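Local coordinates for protein beta-N-acetylglucosaminidase (Thermotoga maritima, PDB 3WO8) that probably hydrolyses terminal non-reducing N-acetyl-D-hexosamine residues from N-acetyl-beta-D-hexosaminides, as a member of glycosyl hydrolase family 3, at residues 102-107 and 154-159; 26-31 and 287-292. One frame throughout, in Å; residues are numbered along the deposited sequence.

Contact 1 of 2, residues 102-107 and 154-159; sequences VTYRYS and GARACE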
loop_
_atom_site.group_PDB
_atom_site.type_symbol
_atom_site.label_atom_id
_atom_site.label_comp_id
_atom_site.label_asym_id
_atom_site.label_seq_id
_atom_site.Cartn_x
_atom_site.Cartn_y
_atom_site.Cartn_z
ATOM N N VAL B 102 -4.799 -16.286 -13.601
ATOM C CA VAL B 102 -4.014 -15.528 -12.606
ATOM C C VAL B 102 -4.104 -14.005 -12.880
ATOM O O VAL B 102 -4.074 -13.166 -11.947
ATOM C CB VAL B 102 -2.541 -16.017 -12.460
ATOM C CG1 VAL B 102 -2.460 -17.522 -12.303
ATOM C CG2 VAL B 102 -1.699 -15.626 -13.634
ATOM N N THR B 103 -4.232 -13.674 -14.165
ATOM C CA THR B 103 -4.361 -12.313 -14.604
ATOM C C THR B 103 -5.677 -11.771 -14.093
ATOM O O THR B 103 -5.731 -10.659 -13.530
ATOM C CB THR B 103 -4.273 -12.226 -16.138
ATOM O OG1 THR B 103 -2.912 -12.480 -16.564
ATOM C CG2 THR B 103 -4.750 -10.866 -16.632
ATOM N N TYR B 104 -6.726 -12.574 -14.283
ATOM C CA TYR B 104 -8.038 -12.287 -13.719
ATOM C C TYR B 104 -7.874 -12.006 -12.206
ATOM O O TYR B 104 -8.426 -11.037 -11.662
ATOM C CB TYR B 104 -9.023 -13.459 -13.956
ATOM C CG TYR B 104 -10.333 -13.286 -13.200
ATOM C CD1 TYR B 104 -11.340 -12.463 -13.699
ATOM C CD2 TYR B 104 -10.545 -13.903 -11.956
ATOM C CE1 TYR B 104 -12.530 -12.262 -12.996
ATOM C CE2 TYR B 104 -11.729 -13.703 -11.232
ATOM C CZ TYR B 104 -12.722 -12.888 -11.756
ATOM O OH TYR B 104 -13.914 -12.697 -11.072
ATOM N N ARG B 105 -7.115 -12.892 -11.562
ATOM C CA ARG B 105 -6.908 -12.896 -10.117
ATOM C C ARG B 105 -6.266 -11.603 -9.656
ATOM O O ARG B 105 -6.775 -10.962 -8.733
ATOM C CB ARG B 105 -6.001 -14.077 -9.738
ATOM C CG ARG B 105 -6.522 -14.887 -8.575
ATOM C CD ARG B 105 -5.742 -14.749 -7.277
ATOM N NE ARG B 105 -5.024 -15.983 -6.945
ATOM C CZ ARG B 105 -4.641 -16.324 -5.713
ATOM N NH1 ARG B 105 -3.980 -17.447 -5.528
ATOM N NH2 ARG B 105 -4.878 -15.538 -4.664
ATOM N N TYR B 106 -5.155 -11.234 -10.308
ATOM C CA TYR B 106 -4.430 -10.002 -9.987
ATOM C C TYR B 106 -5.342 -8.788 -10.166
ATOM O O TYR B 106 -5.541 -7.986 -9.217
ATOM C CB TYR B 106 -3.205 -9.833 -10.875
ATOM C CG TYR B 106 -2.662 -8.426 -10.827
ATOM C CD1 TYR B 106 -1.961 -7.959 -9.706
ATOM C CD2 TYR B 106 -2.867 -7.556 -11.879
ATOM C CE1 TYR B 106 -1.486 -6.653 -9.636
ATOM C CE2 TYR B 106 -2.407 -6.250 -11.820
ATOM C CZ TYR B 106 -1.725 -5.786 -10.706
ATOM O OH TYR B 106 -1.283 -4.467 -10.705
ATOM N N SER B 107 -5.909 -8.698 -11.380
ATOM C CA SER B 107 -6.790 -7.611 -11.750
ATOM C C SER B 107 -7.864 -7.425 -10.738
ATOM O O SER B 107 -8.181 -6.288 -10.396
ATOM C CB SER B 107 -7.390 -7.842 -13.118
ATOM O OG SER B 107 -6.343 -8.090 -14.040
ATOM N N GLY B 154 -6.205 -10.078 -21.800
ATOM C CA GLY B 154 -6.902 -8.804 -21.785
ATOM C C GLY B 154 -8.323 -8.860 -21.249
ATOM O O GLY B 154 -8.794 -7.940 -20.501
ATOM N N ALA B 155 -9.033 -9.916 -21.645
ATOM C CA ALA B 155 -10.442 -10.010 -21.280
ATOM C C ALA B 155 -10.507 -10.475 -19.860
ATOM O O ALA B 155 -11.229 -9.890 -19.052
ATOM C CB ALA B 155 -11.218 -10.941 -22.197
ATOM N N ARG B 156 -9.695 -11.471 -19.529
ATOM C CA ARG B 156 -9.593 -11.887 -18.111
ATOM C C ARG B 156 -9.285 -10.687 -17.199
ATOM O O ARG B 156 -9.874 -10.540 -16.127
ATOM C CB ARG B 156 -8.528 -12.965 -17.930
ATOM C CG ARG B 156 -8.749 -14.214 -18.782
ATOM C CD ARG B 156 -9.497 -15.346 -18.092
ATOM N NE ARG B 156 -10.664 -14.921 -17.309
ATOM C CZ ARG B 156 -11.083 -15.557 -16.200
ATOM N NH1 ARG B 156 -10.444 -16.647 -15.738
ATOM N NH2 ARG B 156 -12.136 -15.099 -15.529
ATOM N N ALA B 157 -8.401 -9.808 -17.662
ATOM C CA ALA B 157 -8.012 -8.642 -16.899
ATOM C C ALA B 157 -9.156 -7.681 -16.741
ATOM O O ALA B 157 -9.408 -7.135 -15.652
ATOM C CB ALA B 157 -6.868 -7.942 -17.592
ATOM N N CYS B 158 -9.858 -7.452 -17.843
ATOM C CA CYS B 158 -10.974 -6.537 -17.771
ATOM C C CYS B 158 -12.027 -7.110 -16.815
ATOM O O CYS B 158 -12.563 -6.383 -15.964
ATOM C CB CYS B 158 -11.525 -6.263 -19.159
ATOM S SG CYS B 158 -10.459 -5.241 -20.217
ATOM N N GLU B 159 -12.283 -8.412 -16.926
ATOM C CA GLU B 159 -13.223 -9.097 -16.027
ATOM C C GLU B 159 -12.809 -8.902 -14.575
ATOM O O GLU B 159 -13.634 -8.507 -13.736
ATOM C CB GLU B 159 -13.276 -10.602 -16.323
ATOM C CG GLU B 159 -14.003 -10.981 -17.619
ATOM C CD GLU B 159 -13.651 -12.375 -18.149
ATOM O OE1 GLU B 159 -13.066 -13.191 -17.392
ATOM O OE2 GLU B 159 -13.953 -12.645 -19.338
#

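Contact 2 of 2, residues 26-31 and 287-292; sequences DFNEEV and GDYRNL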
loop_
_atom_site.group_PDB
_atom_site.type_symbol
_atom_site.label_atom_id
_atom_site.label_comp_id
_atom_site.label_asym_id
_atom_site.label_seq_id
_atom_site.Cartn_x
_atom_site.Cartn_y
_atom_site.Cartn_z
ATOM N N ASP B 26 -0.945 17.538 -8.321
ATOM C CA ASP B 26 -0.957 18.226 -7.033
ATOM C C ASP B 26 -2.406 18.496 -6.613
ATOM O O ASP B 26 -3.368 18.256 -7.361
ATOM C CB ASP B 26 -0.074 19.518 -7.032
ATOM C CG ASP B 26 0.326 20.005 -5.582
ATOM O OD1 ASP B 26 0.612 19.194 -4.670
ATOM O OD2 ASP B 26 0.354 21.221 -5.334
ATOM N N PHE B 27 -2.562 18.949 -5.375
ATOM C CA PHE B 27 -3.860 19.334 -4.860
ATOM C C PHE B 27 -3.752 20.623 -3.999
ATOM O O PHE B 27 -2.984 20.715 -3.013
ATOM C CB PHE B 27 -4.502 18.165 -4.113
ATOM C CG PHE B 27 -5.885 18.469 -3.591
ATOM C CD1 PHE B 27 -6.971 18.497 -4.442
ATOM C CD2 PHE B 27 -6.093 18.737 -2.273
ATOM C CE1 PHE B 27 -8.237 18.800 -3.968
ATOM C CE2 PHE B 27 -7.356 19.027 -1.798
ATOM C CZ PHE B 27 -8.425 19.071 -2.648
ATOM N N ASN B 28 -4.504 21.631 -4.413
ATOM C CA ASN B 28 -4.368 22.948 -3.846
ATOM C C ASN B 28 -5.506 23.826 -4.311
ATOM O O ASN B 28 -6.377 23.367 -5.039
ATOM C CB ASN B 28 -3.069 23.547 -4.324
ATOM C CG ASN B 28 -2.908 23.414 -5.802
ATOM O OD1 ASN B 28 -3.830 23.661 -6.557
ATOM N ND2 ASN B 28 -1.745 22.977 -6.221
ATOM N N GLU B 29 -5.471 25.104 -3.930
ATOM C CA GLU B 29 -6.586 25.996 -4.189
ATOM C C GLU B 29 -6.862 26.166 -5.690
ATOM O O GLU B 29 -8.006 26.342 -6.099
ATOM C CB GLU B 29 -6.360 27.334 -3.480
ATOM C CG GLU B 29 -7.631 28.158 -3.304
ATOM C CD GLU B 29 -8.690 27.447 -2.480
ATOM O OE1 GLU B 29 -8.307 26.725 -1.534
ATOM O OE2 GLU B 29 -9.898 27.610 -2.773
ATOM N N GLU B 30 -5.829 26.086 -6.517
ATOM C CA GLU B 30 -6.019 26.218 -7.964
ATOM C C GLU B 30 -6.789 24.999 -8.490
ATOM O O GLU B 30 -7.765 25.143 -9.227
ATOM C CB GLU B 30 -4.662 26.364 -8.674
ATOM C CG GLU B 30 -4.717 26.571 -10.195
ATOM C CD GLU B 30 -3.329 26.632 -10.828
ATOM O OE1 GLU B 30 -2.398 27.048 -10.134
ATOM O OE2 GLU B 30 -3.145 26.273 -12.001
ATOM N N VAL B 31 -6.358 23.810 -8.063
ATOM C CA VAL B 31 -6.935 22.552 -8.511
ATOM C C VAL B 31 -8.410 22.504 -8.183
ATOM O O VAL B 31 -9.241 22.198 -9.045
ATOM C CB VAL B 31 -6.218 21.350 -7.876
ATOM C CG1 VAL B 31 -7.011 20.069 -8.091
ATOM C CG2 VAL B 31 -4.821 21.187 -8.458
ATOM N N GLY B 287 -3.628 15.482 -19.996
ATOM C CA GLY B 287 -2.540 15.175 -19.084
ATOM C C GLY B 287 -2.334 16.221 -17.994
ATOM O O GLY B 287 -2.030 15.875 -16.847
ATOM N N ASP B 288 -2.506 17.499 -18.359
ATOM C CA ASP B 288 -2.252 18.646 -17.481
ATOM C C ASP B 288 -3.502 19.474 -17.331
ATOM O O ASP B 288 -3.803 20.313 -18.165
ATOM C CB ASP B 288 -1.154 19.508 -18.099
ATOM C CG ASP B 288 -0.684 20.666 -17.191
ATOM O OD1 ASP B 288 -1.351 20.994 -16.163
ATOM O OD2 ASP B 288 0.388 21.239 -17.541
ATOM N N TYR B 289 -4.201 19.283 -16.232
ATOM C CA TYR B 289 -5.442 19.979 -15.980
ATOM C C TYR B 289 -5.418 21.456 -16.235
ATOM O O TYR B 289 -6.477 22.080 -16.317
ATOM C CB TYR B 289 -5.840 19.803 -14.527
ATOM C CG TYR B 289 -5.090 20.706 -13.570
ATOM C CD1 TYR B 289 -3.754 20.444 -13.222
ATOM C CD2 TYR B 289 -5.718 21.820 -12.991
ATOM C CE1 TYR B 289 -3.077 21.251 -12.321
ATOM C CE2 TYR B 289 -5.045 22.638 -12.094
ATOM C CZ TYR B 289 -3.725 22.354 -11.759
ATOM O OH TYR B 289 -3.053 23.170 -10.872
ATOM N N ARG B 290 -4.223 22.040 -16.277
ATOM C CA ARG B 290 -4.075 23.495 -16.511
ATOM C C ARG B 290 -4.483 23.930 -17.919
ATOM O O ARG B 290 -4.998 25.037 -18.092
ATOM C CB ARG B 290 -2.660 23.959 -16.161
ATOM C CG ARG B 290 -2.417 23.945 -14.659
ATOM C CD ARG B 290 -1.134 24.639 -14.272
ATOM N NE ARG B 290 -0.030 24.193 -15.118
ATOM C CZ ARG B 290 0.972 23.401 -14.741
ATOM N NH1 ARG B 290 1.909 23.080 -15.630
ATOM N NH2 ARG B 290 1.061 22.939 -13.496
ATOM N N ASN B 291 -4.315 23.034 -18.897
ATOM C CA ASN B 291 -4.815 23.267 -20.252
ATOM C C ASN B 291 -6.353 23.235 -20.384
ATOM O O ASN B 291 -6.897 23.228 -21.495
ATOM C CB ASN B 291 -4.201 22.241 -21.206
ATOM C CG ASN B 291 -2.694 22.415 -21.359
ATOM O OD1 ASN B 291 -2.203 23.516 -21.581
ATOM N ND2 ASN B 291 -1.959 21.334 -21.257
ATOM N N LEU B 292 -7.069 23.205 -19.268
ATOM C CA LEU B 292 -8.505 22.985 -19.353
ATOM C C LEU B 292 -9.186 24.221 -19.831
ATOM O O LEU B 292 -9.908 24.157 -20.821
ATOM C CB LEU B 292 -9.123 22.518 -18.030
ATOM C CG LEU B 292 -10.591 22.074 -18.130
ATOM C CD1 LEU B 292 -10.778 20.899 -19.083
ATOM C CD2 LEU B 292 -11.149 21.715 -16.765
#

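Contact 1 of 2, residues 102-107 and 154-159
T103 meets A157 methyl to methyl, its CG2 lying 3.7 Å from A157 CB. With CG2 anti to the backbone N (its OG1 has chi1 -71°), the threonine turns its apolar branch to the neighbouring helix, and the small alanine allows that approach. One residue on, Y104 has the largest share of the contact. The guanidinium of R156 stacks flat but offset on Y104, centres 4.5 Å apart and planes 17° from parallel, its own centre over Y104 CB and its NH2 above the ring near CG and CD1, 3.3 Å from Y104 CD1. Such a stack suits this pair because the arginine keeps the N-H groups at its edge for acids. E159 OE1 sits there, nearly in the guanidinium plane, and takes both R156 NE (3.0 Å) and R156 NH2 (2.8 Å) side-on, while D101 binds NH1 in a second salt bridge. Anchored by two acids, the guanidinium is probably held flat against the ring. The two segments belong to helices 100-117 and 147-164 on the outside of the TIM barrel, which run in roughly the same direction, their local axes 7.3 Å apart and crossing at -30°. At the ring's edge, E159 CB lies in plane, 3.8 Å from Y104 CD1, and E159 OE2 continues to a salt bridge with R211. S107 closes the segment: its CB touches A157 O at 3.3 Å, small serine and alanine letting the backbones draw close, and its hydroxyl, buried here, donates to T103 O one turn back.

Contact 2 of 2, residues 26-31 and 287-292
Y289 pushes its phenol end against V31 and E30, joining the loop after strand 283-286 to the start of helix 29-37. In this TIM barrel strands 20-24 and 283-286 are the first and the last, and they lie side by side, so the contact bridges the closure of the barrel. The packed side is apolar. V31 CG2 rests 3.7 Å from Y289 CZ, the two side chains crossing at about a right angle, and F24 stacks on the tyrosine ring from outside the two segments. With CG held between the backbone N and the carbonyl carbon (chi1 79°), Y289 directs its ring from the loop into this buried ground. Were Y289 an alanine, V31 CG2 and the ring of F24 would probably lose their aromatic partner, opening a gap between loop and helix.

On the solvent side the fit is looser. E30, exposed and reaching out with an extended chain, brings OE2 to 3.3 Å from Y289 OH and to 3.4 Å from R290 CD. Its carboxylate meets the aliphatic part of the arginine, for R290 NE stays 4.9 Å from E30 OE2. R290 CG in turn lies over one face of the tyrosine ring. N28 suits the N-cap of helix 29-37, since its short amide folds back onto the first turn: N28 OD1 accepts V31 N at 2.9 Å, with an N-H...O angle of 164°.

How the contacts relate
Both contacts belong to the TIM-barrel part of the chain, with centres 32 Å apart and nearest atoms about 21 Å apart, so neither touches the other. In sequence, contact 1 is nested within the loop that contact 2 closes: 26-31 comes first, then 102-107 and 154-159, and finally 287-292. Contact 2 ties the first strand's outgoing turn to the loop after the last strand, 256 residues on, whereas contact 1 joins helices 100-117 and 147-164, which precede strands 121-122 and 167-173 of the same eight-stranded sheet. One therefore spans the barrel's closure, the other a local helix pair, beside which R105 and V102 meet the second subunit.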